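Local coordinates for protein 361aa long hypothetical D-aminopeptidase (Pyrococcus horikoshii, PDB 2DRH) that is of unproven function but probably acts as an aminopeptidase of the S58 peptidase family, at residues 178-183 with 339-344; 165-170 with 327-332; 136-141 with 174-179; 47-52 with 332-337; 215-220 with 322-327. One frame throughout, in Å; residues are numbered along the deposited sequence.

Contact 1. Residues 178-183 with 339-344; sequences AFEFKG and HVRYAL
Lys-182 and Tyr-342 supply the direct backbone link between a beta hairpin and the segment 339-344. The hairpin joins strands 177-178 and 181-182 through a type I' turn from Ala-178 to Phe-181, closed by reciprocal backbone bonds between those two residues. Among the polar contacts, Lys-182 N donates to Tyr-342 O over 3.1 Å. The bond is fairly straight, yet the donor sits well above the carbonyl plane. Two waters add a bridge each: water 1 runs from Glu-180 O to Tyr-342 N, and water 2 from Lys-182 O to Leu-344 N, the latter 2.7 Å from the water oxygen. The two segments are therefore joined through backbone atoms on both sides of the direct bond.

The charged groups mostly look past one another. The Arg-341 guanidinium has Glu-180 CA over one face, 3.8 Å above its plane, and lies 63° from the Glu-180 carboxylate plane. Glu-180 OE1 and Arg-341 NH1 are 4.2 Å apart, too far for a salt bridge; each group has its own partner: Glu-180 OE1 accepts from Gly-233 N, while Arg-341 NH1 and NH2 donate to the carbonyls of Gly-231 and Gly-233. Lys-182 turns its amine away to the carbonyls of Thr-174, Met-176 and Gly-183.

Apolar packing closes the other end. The chi1 of Leu-344, -176°, sets CG opposite its backbone N and carries the branch over the Phe-181 ring. This is a CH-pi contact, with Leu-344 CD1 3.8 Å from the Phe-181 ring centroid and 22° off the ring normal.

Contact 2. Residues 165-170 with 327-332; sequences FEEGAV and LLEART
Glu-329 lies against Glu-167 and Gly-168, and its side chain can be followed outward from the backbone. CB rests on the peptide joining these two residues, with Glu-329 CB 3.7 Å from Gly-168 N. CG then meets the aliphatic root of the other glutamate, Glu-329 CG to Glu-167 CB being 3.7 Å. At chi2 (-86°) the chain bends, which turns the carboxylate toward the root of Glu-167, and Glu-329 OE2 ends 3.6 Å from Glu-167 CB. The two carboxylate planes stand 80° apart, and Glu-167 OE1 is 4.2 Å from Glu-329 OE2. This pair of like charges would probably be unfavourable by itself, but Glu-167 OE2 forms salt bridges with Lys-2 and Lys-20, which probably offset it.

In the fold, this is where the chain leaving the long helix 309-328 passes the loop between helix 151-160 and strand 177-178. The nearest pair of alpha carbons is here, Gly-168 CA to Ala-330 CA at 3.9 Å. Gly-168 CA packs directly against the carbonyl oxygen of Glu-329, and its phi of 104° is one that glycine readily takes.

No direct hydrogen bond crosses the contact; water does the joining. Water 4 accepts from Ala-169 N at 2.6 Å and donates to Glu-329 O, with a weak bond from Arg-331 N. Water 3 accepts from Glu-167 N and reaches Glu-329 OE2 only weakly.

Contact 3. Residues 136-141 with 174-179; sequences CNDSYL and TGMSAF
Met-176 and Asp-138 make the nearest approach, the methyl Met-176 CE standing 3.3 Å from Asp-138 CB. The thioether has doubled back to get there: successive bends, with chi1 and chi2 both near -60°, turn the end of a side chain that starts out away from the loop back against it. Its sulfur, Met-176 SD, lies 3.6 Å from Cys-136 CB, and its methyl also meets Cys-136 O. Beside it, Leu-141 CD1 and Asp-138 CB both rest on the carbonyl oxygen of Gly-175, at 3.7 Å for the leucine methyl. At Gly-175 it is therefore backbone that meets the loop.

The loop follows strand 132-136, and an Asx turn shapes its start: Asn-137 OD1 accepts from Ser-139 N at 2.8 Å with an N-H...O angle of 156°. It packs on the approach to the hairpin strand 177-178.

In the next shell, water 5 donates to Asp-138 OD2 and accepts from Gly-175 N, bridging the segments where no direct hydrogen bond does. Asp-138 is positioned further by Thr-50 OG1 on OD2 and Asn-142 ND2 on OD1. Ser-177 OG, 4.0 Å from Tyr-140 CD2, takes a hydrogen bond from Arg-341 NE. Farther out, Asn-137 packs on Ser-128 of a second subunit.

Contact 4. Residues 47-52 with 332-337; sequences PVRTGV and TMDGRD
Arg-49, near the start of strand 48-56 in the four-stranded mixed sheet, reaches across to Asp-334 on the short strand 333-334. Its guanidinium and the Asp-334 carboxylate are turned 72° apart, so they do not meet as a coplanar, two-pronged pair. The salt bridge is long and weak, with Arg-49 NH2 3.4 Å from Asp-334 OD2. The shorter bond goes to the backbone: Arg-49 NE donates to Asp-334 O over 2.7 Å. That oxygen receives the donor in its carbonyl plane, but lies 32° out of the guanidinium plane, and the bond is well bent.

A bend at chi2 of Arg-49 (-79°) brings the group round to this position. NH1 donates to Val-48 O within the segment and NH2 to Gly-37 O outside it, which together would limit rotation of the guanidinium. Met-333 crosses the aliphatic part obliquely, its SD 3.6 Å from Arg-49 CD, while Gly-335 CA lies over one guanidinium face.

Farther along, Pro-47, which follows a cis peptide bond, meets Arg-336 at about a right angle. The arginine's guanidinium reaches instead to Asp-337, Ser-139 O and Val-124 O of a second subunit. What touches the proline is its root: Pro-47 CD lies 3.6 Å from Arg-336 CA.

Contact 5. Residues 215-220 with 322-327; sequences LTIAGV and AIINSL
Ile-324 has chi1 of -61° and chi2 of -51°, a double bend that swings its CD1 methyl out from the helix to Ile-217. Across from it, Leu-215 has chi1 at -175°, placing CG opposite the backbone N, and its CD1 extends toward the same helix. The result is two main apolar meetings, with Leu-215 CD1 more loosely near Ile-324 CD1. Ile-324 CD1 lies 3.6 Å from Ile-217 CG1, the side chains passing at a slant, so the methyl touches the middle of the Ile-217 chain more closely than its end, CD1, at 4.2 Å. Leu-215 and Leu-327 instead reach tip to tip, with their CD1 atoms 3.8 Å apart.

Ile-324 and Leu-327 are three residues apart, about one helical turn, and so face the loop from the same side of helix 309-328. The loop lies between strand 198-207 and helix 222-225, and contains a type I' turn from Ile-217 to Val-220, closed by reciprocal backbone bonds between those residues. No hydrogen bond joins the two segments; Thr-216 O merely lies 4.1 Å from Ile-324 CD1.

Other parts of the fold add to the apolar surroundings: Ile-217 also packs on Leu-349 of helix 346-355 and on Val-222, while Leu-215 packs on Phe-179. Thr-216 OG1 donates to Asp-214 O, and also makes a weak bond with Arg-268 of a third subunit.

In the fold
From the N terminus, strand 48-56 opens the longest loop, which contact 4 closes 280 residues later at strand 333-334. Contacts 2, 3 and 5 nest inside it. Contact 3 closes first, a short loop around helix 151-160, and crosses contact 2, whose first segment lies within that loop. Contact 1 begins where contact 3 ends, on the hairpin of strands 177-178 and 181-182, and crosses both contact 2 and contact 4. Contact 5, nested within contacts 1, 2 and 4, shares helix 309-328 with contact 2. The C-terminal strands 333-334 and 340-341 pair together, so contacts 1 and 4 tie the hairpin and the four-stranded sheet to one small sheet.

Contact 1. Residues 178-183 with 339-344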
# COMPACT_ATOMS: atom_id res chain seq x y z
N ALA A 178 -18.74 15.14 -17.83
CA ALA A 178 -17.32 14.97 -18.13
C ALA A 178 -16.83 16.14 -18.98
O ALA A 178 -17.37 16.39 -20.06
CB ALA A 178 -17.09 13.65 -18.87
N PHE A 179 -15.83 16.86 -18.48
CA PHE A 179 -15.29 18.01 -19.19
C PHE A 179 -16.37 19.04 -19.47
O PHE A 179 -16.31 19.79 -20.44
CB PHE A 179 -14.66 17.55 -20.52
CG PHE A 179 -13.50 16.62 -20.34
CD1 PHE A 179 -12.28 17.08 -19.86
CD2 PHE A 179 -13.65 15.26 -20.61
CE1 PHE A 179 -11.21 16.21 -19.66
CE2 PHE A 179 -12.59 14.38 -20.41
CZ PHE A 179 -11.37 14.85 -19.93
N GLU A 180 -17.37 19.07 -18.60
CA GLU A 180 -18.49 19.99 -18.71
C GLU A 180 -19.34 19.78 -19.96
O GLU A 180 -19.98 20.70 -20.47
CB GLU A 180 -18.01 21.43 -18.57
CG GLU A 180 -17.41 21.66 -17.20
CD GLU A 180 -16.90 23.07 -16.98
OE1 GLU A 180 -17.74 24.00 -16.85
OE2 GLU A 180 -15.67 23.25 -16.94
N PHE A 181 -19.31 18.54 -20.44
CA PHE A 181 -20.12 18.08 -21.56
C PHE A 181 -20.84 16.91 -20.90
O PHE A 181 -20.53 16.57 -19.75
CB PHE A 181 -19.25 17.56 -22.70
CG PHE A 181 -18.58 18.65 -23.51
CD1 PHE A 181 -19.34 19.60 -24.18
CD2 PHE A 181 -17.19 18.70 -23.61
CE1 PHE A 181 -18.72 20.59 -24.97
CE2 PHE A 181 -16.56 19.68 -24.39
CZ PHE A 181 -17.33 20.62 -25.07
N LYS A 182 -21.80 16.31 -21.58
CA LYS A 182 -22.50 15.18 -20.96
C LYS A 182 -21.52 14.02 -20.87
O LYS A 182 -20.79 13.74 -21.82
CB LYS A 182 -23.70 14.78 -21.80
CG LYS A 182 -24.55 13.69 -21.16
CD LYS A 182 -25.23 14.20 -19.89
CE LYS A 182 -25.97 13.07 -19.17
NZ LYS A 182 -25.03 11.96 -18.84
N GLY A 183 -21.49 13.35 -19.72
CA GLY A 183 -20.61 12.21 -19.54
C GLY A 183 -21.43 10.93 -19.56
O GLY A 183 -22.56 10.94 -20.04
N HIS A 339 -30.21 22.58 -14.72
CA HIS A 339 -28.81 22.43 -15.08
C HIS A 339 -28.77 21.63 -16.39
O HIS A 339 -29.59 20.73 -16.59
CB HIS A 339 -28.06 21.67 -13.98
CG HIS A 339 -27.73 22.50 -12.78
ND1 HIS A 339 -27.21 21.96 -11.63
CD2 HIS A 339 -27.81 23.84 -12.57
CE1 HIS A 339 -26.98 22.93 -10.75
NE2 HIS A 339 -27.34 24.08 -11.30
N VAL A 340 -27.83 21.95 -17.28
CA VAL A 340 -27.74 21.21 -18.53
C VAL A 340 -26.31 20.97 -19.00
O VAL A 340 -25.44 21.83 -18.85
CB VAL A 340 -28.51 21.93 -19.68
CG1 VAL A 340 -29.97 22.14 -19.28
CG2 VAL A 340 -27.85 23.25 -20.01
N ARG A 341 -26.09 19.78 -19.56
CA ARG A 341 -24.80 19.37 -20.10
C ARG A 341 -25.08 18.94 -21.53
O ARG A 341 -25.92 18.07 -21.76
CB ARG A 341 -24.21 18.18 -19.33
CG ARG A 341 -23.79 18.45 -17.89
CD ARG A 341 -22.75 19.55 -17.78
NE ARG A 341 -22.02 19.45 -16.52
CZ ARG A 341 -21.30 20.43 -15.98
NH1 ARG A 341 -21.21 21.61 -16.57
NH2 ARG A 341 -20.66 20.23 -14.83
N TYR A 342 -24.39 19.56 -22.48
CA TYR A 342 -24.58 19.25 -23.88
C TYR A 342 -23.60 18.21 -24.37
O TYR A 342 -22.45 18.19 -23.95
CB TYR A 342 -24.44 20.51 -24.74
CG TYR A 342 -25.48 21.56 -24.44
CD1 TYR A 342 -25.32 22.45 -23.37
CD2 TYR A 342 -26.63 21.67 -25.22
CE1 TYR A 342 -26.29 23.41 -23.10
CE2 TYR A 342 -27.60 22.63 -24.95
CZ TYR A 342 -27.42 23.50 -23.89
OH TYR A 342 -28.39 24.44 -23.63
N ALA A 343 -24.06 17.36 -25.28
CA ALA A 343 -23.21 16.32 -25.84
C ALA A 343 -22.13 16.97 -26.68
O ALA A 343 -22.37 17.97 -27.35
CB ALA A 343 -24.04 15.39 -26.70
N LEU A 344 -20.93 16.40 -26.63
CA LEU A 344 -19.81 16.91 -27.40
C LEU A 344 -20.21 16.99 -28.88
O LEU A 344 -20.56 15.99 -29.49
CB LEU A 344 -18.62 15.96 -27.24
CG LEU A 344 -17.28 16.32 -27.89
CD1 LEU A 344 -16.66 17.52 -27.18
CD2 LEU A 344 -16.36 15.11 -27.81
O HOH W 1 -22.19 21.05 -21.97
O HOH W 2 -20.50 14.43 -24.77

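Contact 2. Residues 165-170 with 327-332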
# COMPACT_ATOMS: atom_id res chain seq x y z
N PHE A 165 -24.54 -3.61 -25.63
CA PHE A 165 -24.99 -2.71 -24.57
C PHE A 165 -24.81 -1.27 -25.01
O PHE A 165 -23.84 -0.93 -25.67
CB PHE A 165 -24.25 -2.99 -23.26
CG PHE A 165 -22.79 -2.66 -23.29
CD1 PHE A 165 -22.34 -1.37 -22.97
CD2 PHE A 165 -21.85 -3.62 -23.64
CE1 PHE A 165 -20.99 -1.06 -23.00
CE2 PHE A 165 -20.49 -3.32 -23.66
CZ PHE A 165 -20.05 -2.04 -23.34
N GLU A 166 -25.79 -0.44 -24.68
CA GLU A 166 -25.74 0.97 -25.05
C GLU A 166 -24.68 1.74 -24.26
O GLU A 166 -24.32 1.36 -23.14
CB GLU A 166 -27.11 1.61 -24.82
CG GLU A 166 -28.21 1.01 -25.66
CD GLU A 166 -29.52 1.77 -25.52
OE1 GLU A 166 -30.04 1.86 -24.38
OE2 GLU A 166 -30.03 2.28 -26.54
N GLU A 167 -24.20 2.82 -24.86
CA GLU A 167 -23.19 3.66 -24.24
C GLU A 167 -23.73 5.09 -24.16
O GLU A 167 -24.72 5.41 -24.81
CB GLU A 167 -21.89 3.60 -25.04
CG GLU A 167 -21.22 2.22 -24.95
CD GLU A 167 -19.92 2.13 -25.73
OE1 GLU A 167 -19.10 3.08 -25.65
OE2 GLU A 167 -19.70 1.10 -26.40
N GLY A 168 -23.08 5.93 -23.36
CA GLY A 168 -23.54 7.30 -23.23
C GLY A 168 -24.28 7.52 -21.92
O GLY A 168 -23.91 6.97 -20.89
N ALA A 169 -25.34 8.32 -21.96
CA ALA A 169 -26.10 8.61 -20.74
C ALA A 169 -27.13 7.52 -20.44
O ALA A 169 -28.33 7.72 -20.58
CB ALA A 169 -26.79 9.97 -20.87
N VAL A 170 -26.64 6.37 -20.00
CA VAL A 170 -27.50 5.24 -19.68
C VAL A 170 -26.97 4.55 -18.43
O VAL A 170 -25.80 4.70 -18.09
CB VAL A 170 -27.53 4.23 -20.87
CG1 VAL A 170 -28.17 4.89 -22.10
CG2 VAL A 170 -26.11 3.79 -21.21
N LEU A 327 -18.16 10.31 -24.34
CA LEU A 327 -18.57 11.66 -24.72
C LEU A 327 -19.30 11.61 -26.07
O LEU A 327 -20.37 12.21 -26.23
CB LEU A 327 -17.35 12.58 -24.82
CG LEU A 327 -16.52 12.74 -23.54
CD1 LEU A 327 -15.27 13.56 -23.84
CD2 LEU A 327 -17.35 13.42 -22.46
N LEU A 328 -18.73 10.88 -27.02
CA LEU A 328 -19.32 10.74 -28.35
C LEU A 328 -20.69 10.06 -28.32
O LEU A 328 -21.54 10.32 -29.17
CB LEU A 328 -18.38 9.93 -29.26
CG LEU A 328 -17.09 10.61 -29.74
CD1 LEU A 328 -16.17 9.60 -30.42
CD2 LEU A 328 -17.47 11.72 -30.69
N GLU A 329 -20.90 9.19 -27.34
CA GLU A 329 -22.16 8.46 -27.22
C GLU A 329 -23.21 9.16 -26.36
O GLU A 329 -24.39 8.82 -26.41
CB GLU A 329 -21.90 7.06 -26.66
CG GLU A 329 -21.06 6.15 -27.55
CD GLU A 329 -21.89 5.42 -28.59
OE1 GLU A 329 -22.57 6.08 -29.40
OE2 GLU A 329 -21.86 4.17 -28.58
N ALA A 330 -22.78 10.14 -25.57
CA ALA A 330 -23.71 10.87 -24.70
C ALA A 330 -24.60 11.87 -25.46
O ALA A 330 -24.15 12.54 -26.39
CB ALA A 330 -22.94 11.60 -23.61
N ARG A 331 -25.86 11.95 -25.04
CA ARG A 331 -26.81 12.87 -25.66
C ARG A 331 -27.08 14.00 -24.67
O ARG A 331 -27.11 13.77 -23.47
CB ARG A 331 -28.11 12.14 -25.98
CG ARG A 331 -28.88 11.69 -24.74
CD ARG A 331 -30.11 10.88 -25.12
NE ARG A 331 -30.91 10.51 -23.95
CZ ARG A 331 -31.58 11.38 -23.20
NH1 ARG A 331 -31.57 12.68 -23.49
NH2 ARG A 331 -32.28 10.96 -22.16
N THR A 332 -27.26 15.22 -25.17
CA THR A 332 -27.53 16.37 -24.31
C THR A 332 -28.58 16.02 -23.25
O THR A 332 -29.43 15.16 -23.48
CB THR A 332 -28.06 17.57 -25.14
OG1 THR A 332 -27.02 18.03 -26.01
CG2 THR A 332 -28.52 18.71 -24.23
O HOH W 3 -24.86 3.20 -27.33
O HOH W 4 -26.50 8.90 -24.27

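Contact 3. Residues 136-141 with 174-179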
# COMPACT_ATOMS: atom_id res chain seq x y z
N CYS A 136 -19.86 7.23 -8.91
CA CYS A 136 -19.53 8.59 -9.33
C CYS A 136 -20.69 9.49 -8.86
O CYS A 136 -21.82 9.02 -8.71
CB CYS A 136 -19.35 8.65 -10.85
SG CYS A 136 -17.74 7.99 -11.40
N ASN A 137 -20.41 10.76 -8.59
CA ASN A 137 -21.43 11.69 -8.09
C ASN A 137 -22.17 12.38 -9.25
O ASN A 137 -21.56 13.15 -9.99
CB ASN A 137 -20.74 12.74 -7.20
CG ASN A 137 -21.72 13.59 -6.42
OD1 ASN A 137 -22.84 13.82 -6.85
ND2 ASN A 137 -21.29 14.07 -5.27
N ASP A 138 -23.46 12.13 -9.40
CA ASP A 138 -24.23 12.77 -10.48
C ASP A 138 -25.07 13.95 -9.99
O ASP A 138 -25.99 14.39 -10.68
CB ASP A 138 -25.13 11.74 -11.18
CG ASP A 138 -25.91 10.87 -10.20
OD1 ASP A 138 -26.05 11.26 -9.03
OD2 ASP A 138 -26.38 9.78 -10.62
N SER A 139 -24.73 14.48 -8.82
CA SER A 139 -25.49 15.59 -8.24
C SER A 139 -25.77 16.79 -9.15
O SER A 139 -26.81 17.43 -9.02
CB SER A 139 -24.81 16.08 -6.96
OG SER A 139 -23.56 16.65 -7.27
N TYR A 140 -24.85 17.11 -10.06
CA TYR A 140 -25.08 18.26 -10.93
C TYR A 140 -26.39 18.16 -11.70
O TYR A 140 -27.09 19.15 -11.89
CB TYR A 140 -23.92 18.44 -11.92
CG TYR A 140 -23.98 19.76 -12.65
CD1 TYR A 140 -23.73 20.97 -11.99
CD2 TYR A 140 -24.32 19.82 -14.00
CE1 TYR A 140 -23.82 22.19 -12.65
CE2 TYR A 140 -24.42 21.03 -14.68
CZ TYR A 140 -24.16 22.22 -13.99
OH TYR A 140 -24.25 23.42 -14.67
N LEU A 141 -26.73 16.95 -12.15
CA LEU A 141 -27.96 16.75 -12.89
C LEU A 141 -28.99 15.92 -12.12
O LEU A 141 -30.18 15.97 -12.42
CB LEU A 141 -27.66 16.05 -14.23
CG LEU A 141 -26.81 16.81 -15.26
CD1 LEU A 141 -26.50 15.90 -16.44
CD2 LEU A 141 -27.57 18.05 -15.73
N THR A 174 -26.18 7.71 -16.76
CA THR A 174 -27.33 8.58 -16.98
C THR A 174 -27.15 10.08 -16.67
O THR A 174 -27.31 10.91 -17.56
CB THR A 174 -28.57 8.05 -16.22
OG1 THR A 174 -28.89 6.74 -16.72
CG2 THR A 174 -29.77 8.97 -16.43
N GLY A 175 -26.82 10.43 -15.42
CA GLY A 175 -26.68 11.84 -15.10
C GLY A 175 -25.28 12.38 -14.84
O GLY A 175 -25.13 13.39 -14.15
N MET A 176 -24.26 11.73 -15.41
CA MET A 176 -22.87 12.15 -15.23
C MET A 176 -22.39 13.29 -16.14
O MET A 176 -22.96 13.54 -17.21
CB MET A 176 -21.94 10.94 -15.41
CG MET A 176 -22.18 9.80 -14.42
SD MET A 176 -21.95 10.25 -12.67
CE MET A 176 -23.17 9.21 -11.88
N SER A 177 -21.33 13.96 -15.71
CA SER A 177 -20.74 15.07 -16.44
C SER A 177 -19.25 14.83 -16.64
O SER A 177 -18.57 14.38 -15.72
CB SER A 177 -20.91 16.38 -15.66
OG SER A 177 -22.27 16.64 -15.39
N ALA A 178 -18.74 15.14 -17.83
CA ALA A 178 -17.32 14.97 -18.13
C ALA A 178 -16.83 16.14 -18.98
O ALA A 178 -17.37 16.39 -20.06
CB ALA A 178 -17.09 13.65 -18.87
N PHE A 179 -15.83 16.86 -18.48
CA PHE A 179 -15.29 18.01 -19.19
C PHE A 179 -16.37 19.04 -19.47
O PHE A 179 -16.31 19.79 -20.44
CB PHE A 179 -14.66 17.55 -20.52
CG PHE A 179 -13.50 16.62 -20.34
CD1 PHE A 179 -12.28 17.08 -19.86
CD2 PHE A 179 -13.65 15.26 -20.61
CE1 PHE A 179 -11.21 16.21 -19.66
CE2 PHE A 179 -12.59 14.38 -20.41
CZ PHE A 179 -11.37 14.85 -19.93
O HOH W 5 -26.19 8.68 -13.17

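Contact 4. Residues 47-52 with 332-337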
# COMPACT_ATOMS: atom_id res chain seq x y z
N PRO A 47 -35.55 16.59 -10.02
CA PRO A 47 -35.49 15.68 -11.17
C PRO A 47 -34.55 14.50 -10.95
O PRO A 47 -33.54 14.62 -10.26
CB PRO A 47 -35.02 16.58 -12.30
CG PRO A 47 -35.56 17.93 -11.91
CD PRO A 47 -35.25 17.97 -10.44
N VAL A 48 -34.87 13.36 -11.55
CA VAL A 48 -34.04 12.17 -11.41
C VAL A 48 -33.32 11.82 -12.71
O VAL A 48 -33.94 11.63 -13.76
CB VAL A 48 -34.88 10.95 -10.96
CG1 VAL A 48 -36.02 10.73 -11.91
CG2 VAL A 48 -34.00 9.70 -10.91
N ARG A 49 -32.00 11.74 -12.62
CA ARG A 49 -31.15 11.42 -13.76
C ARG A 49 -30.02 10.54 -13.22
O ARG A 49 -28.89 10.99 -13.06
CB ARG A 49 -30.57 12.71 -14.35
CG ARG A 49 -31.60 13.76 -14.77
CD ARG A 49 -32.26 13.45 -16.11
NE ARG A 49 -33.07 14.58 -16.60
CZ ARG A 49 -34.28 14.90 -16.14
NH1 ARG A 49 -34.85 14.18 -15.18
NH2 ARG A 49 -34.93 15.94 -16.65
N THR A 50 -30.34 9.28 -12.93
CA THR A 50 -29.36 8.37 -12.39
C THR A 50 -29.61 6.96 -12.93
O THR A 50 -30.35 6.78 -13.90
CB THR A 50 -29.40 8.38 -10.83
OG1 THR A 50 -28.28 7.65 -10.32
CG2 THR A 50 -30.68 7.75 -10.32
N GLY A 51 -28.99 5.95 -12.32
CA GLY A 51 -29.18 4.60 -12.80
C GLY A 51 -28.20 3.60 -12.23
O GLY A 51 -27.47 3.91 -11.29
N VAL A 52 -28.18 2.41 -12.82
CA VAL A 52 -27.31 1.33 -12.38
C VAL A 52 -26.76 0.57 -13.58
O VAL A 52 -27.46 0.35 -14.57
CB VAL A 52 -28.09 0.33 -11.49
CG1 VAL A 52 -27.20 -0.86 -11.12
CG2 VAL A 52 -28.59 1.02 -10.24
N THR A 332 -27.26 15.22 -25.17
CA THR A 332 -27.53 16.37 -24.31
C THR A 332 -28.58 16.02 -23.25
O THR A 332 -29.43 15.16 -23.48
CB THR A 332 -28.06 17.57 -25.14
OG1 THR A 332 -27.02 18.03 -26.01
CG2 THR A 332 -28.52 18.71 -24.23
N MET A 333 -28.50 16.67 -22.09
CA MET A 333 -29.45 16.38 -21.02
C MET A 333 -29.60 17.47 -19.97
O MET A 333 -28.61 18.06 -19.51
CB MET A 333 -29.06 15.09 -20.32
CG MET A 333 -29.91 14.79 -19.10
SD MET A 333 -29.58 13.17 -18.44
CE MET A 333 -30.42 12.17 -19.69
N ASP A 334 -30.84 17.73 -19.58
CA ASP A 334 -31.15 18.72 -18.56
C ASP A 334 -31.40 17.98 -17.26
O ASP A 334 -31.73 16.79 -17.28
CB ASP A 334 -32.39 19.52 -18.95
CG ASP A 334 -33.65 18.67 -18.92
OD1 ASP A 334 -33.73 17.69 -19.68
OD2 ASP A 334 -34.55 18.99 -18.12
N GLY A 335 -31.26 18.67 -16.14
CA GLY A 335 -31.49 18.02 -14.87
C GLY A 335 -31.98 18.98 -13.80
O GLY A 335 -32.58 20.01 -14.10
N ARG A 336 -31.72 18.62 -12.54
CA ARG A 336 -32.15 19.44 -11.41
C ARG A 336 -31.74 20.89 -11.58
O ARG A 336 -30.67 21.19 -12.09
CB ARG A 336 -31.59 18.86 -10.11
CG ARG A 336 -30.07 18.86 -9.98
CD ARG A 336 -29.58 20.08 -9.22
NE ARG A 336 -28.24 19.90 -8.68
CZ ARG A 336 -27.63 20.76 -7.87
NH1 ARG A 336 -28.26 21.88 -7.50
NH2 ARG A 336 -26.41 20.51 -7.42
N ASP A 337 -32.62 21.79 -11.14
CA ASP A 337 -32.38 23.23 -11.25
C ASP A 337 -32.07 23.67 -12.67
O ASP A 337 -31.28 24.58 -12.89
CB ASP A 337 -31.25 23.68 -10.32
CG ASP A 337 -31.61 23.54 -8.86
OD1 ASP A 337 -32.79 23.77 -8.51
OD2 ASP A 337 -30.72 23.20 -8.05

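Contact 5. Residues 215-220 with 322-327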
# COMPACT_ATOMS: atom_id res chain seq x y z
N LEU A 215 -9.94 18.72 -21.69
CA LEU A 215 -10.24 17.76 -22.75
C LEU A 215 -9.19 17.65 -23.86
O LEU A 215 -8.91 18.61 -24.59
CB LEU A 215 -11.62 18.06 -23.36
CG LEU A 215 -12.15 17.08 -24.42
CD1 LEU A 215 -12.13 15.65 -23.90
CD2 LEU A 215 -13.56 17.48 -24.81
N THR A 216 -8.60 16.47 -23.97
CA THR A 216 -7.58 16.18 -24.96
C THR A 216 -8.01 14.95 -25.75
O THR A 216 -8.18 13.88 -25.18
CB THR A 216 -6.24 15.90 -24.28
OG1 THR A 216 -5.97 16.94 -23.33
CG2 THR A 216 -5.12 15.83 -25.30
N ILE A 217 -8.19 15.11 -27.06
CA ILE A 217 -8.62 13.99 -27.90
C ILE A 217 -7.57 13.66 -28.94
O ILE A 217 -7.37 14.41 -29.89
CB ILE A 217 -9.97 14.28 -28.60
CG1 ILE A 217 -11.06 14.53 -27.55
CG2 ILE A 217 -10.36 13.10 -29.48
CD1 ILE A 217 -12.44 14.76 -28.14
N ALA A 218 -6.92 12.52 -28.76
CA ALA A 218 -5.88 12.08 -29.68
C ALA A 218 -4.82 13.16 -29.78
O ALA A 218 -4.32 13.45 -30.87
CB ALA A 218 -6.48 11.77 -31.05
N GLY A 219 -4.50 13.78 -28.65
CA GLY A 219 -3.48 14.81 -28.61
C GLY A 219 -3.94 16.23 -28.90
O GLY A 219 -3.22 17.19 -28.61
N VAL A 220 -5.13 16.38 -29.45
CA VAL A 220 -5.67 17.69 -29.79
C VAL A 220 -6.42 18.32 -28.61
O VAL A 220 -7.32 17.70 -28.04
CB VAL A 220 -6.63 17.59 -31.00
CG1 VAL A 220 -7.13 18.98 -31.39
CG2 VAL A 220 -5.91 16.93 -32.18
N ALA A 322 -12.19 4.61 -24.64
CA ALA A 322 -13.43 4.39 -23.89
C ALA A 322 -13.94 5.70 -23.29
O ALA A 322 -15.15 5.94 -23.25
CB ALA A 322 -13.22 3.36 -22.80
N ILE A 323 -13.02 6.54 -22.81
CA ILE A 323 -13.41 7.82 -22.23
C ILE A 323 -14.01 8.71 -23.31
O ILE A 323 -15.09 9.27 -23.13
CB ILE A 323 -12.20 8.54 -21.59
CG1 ILE A 323 -11.73 7.76 -20.36
CG2 ILE A 323 -12.58 9.98 -21.21
CD1 ILE A 323 -10.45 8.28 -19.74
N ILE A 324 -13.31 8.82 -24.44
CA ILE A 324 -13.81 9.63 -25.54
C ILE A 324 -15.18 9.13 -26.01
O ILE A 324 -16.11 9.93 -26.20
CB ILE A 324 -12.80 9.64 -26.72
CG1 ILE A 324 -11.47 10.24 -26.26
CG2 ILE A 324 -13.37 10.42 -27.89
CD1 ILE A 324 -11.59 11.59 -25.55
N ASN A 325 -15.31 7.82 -26.18
CA ASN A 325 -16.58 7.24 -26.62
C ASN A 325 -17.73 7.58 -25.67
O ASN A 325 -18.88 7.69 -26.10
CB ASN A 325 -16.46 5.71 -26.76
CG ASN A 325 -15.56 5.31 -27.90
OD1 ASN A 325 -15.54 5.96 -28.94
ND2 ASN A 325 -14.81 4.22 -27.73
N SER A 326 -17.42 7.75 -24.38
CA SER A 326 -18.46 8.09 -23.41
C SER A 326 -19.00 9.48 -23.73
O SER A 326 -20.15 9.79 -23.43
CB SER A 326 -17.91 8.06 -21.97
OG SER A 326 -17.12 9.20 -21.69
N LEU A 327 -18.16 10.31 -24.34
CA LEU A 327 -18.57 11.66 -24.72
C LEU A 327 -19.30 11.61 -26.07
O LEU A 327 -20.37 12.21 -26.23
CB LEU A 327 -17.35 12.58 -24.82
CG LEU A 327 -16.52 12.74 -23.54
CD1 LEU A 327 -15.27 13.56 -23.84
CD2 LEU A 327 -17.35 13.42 -22.46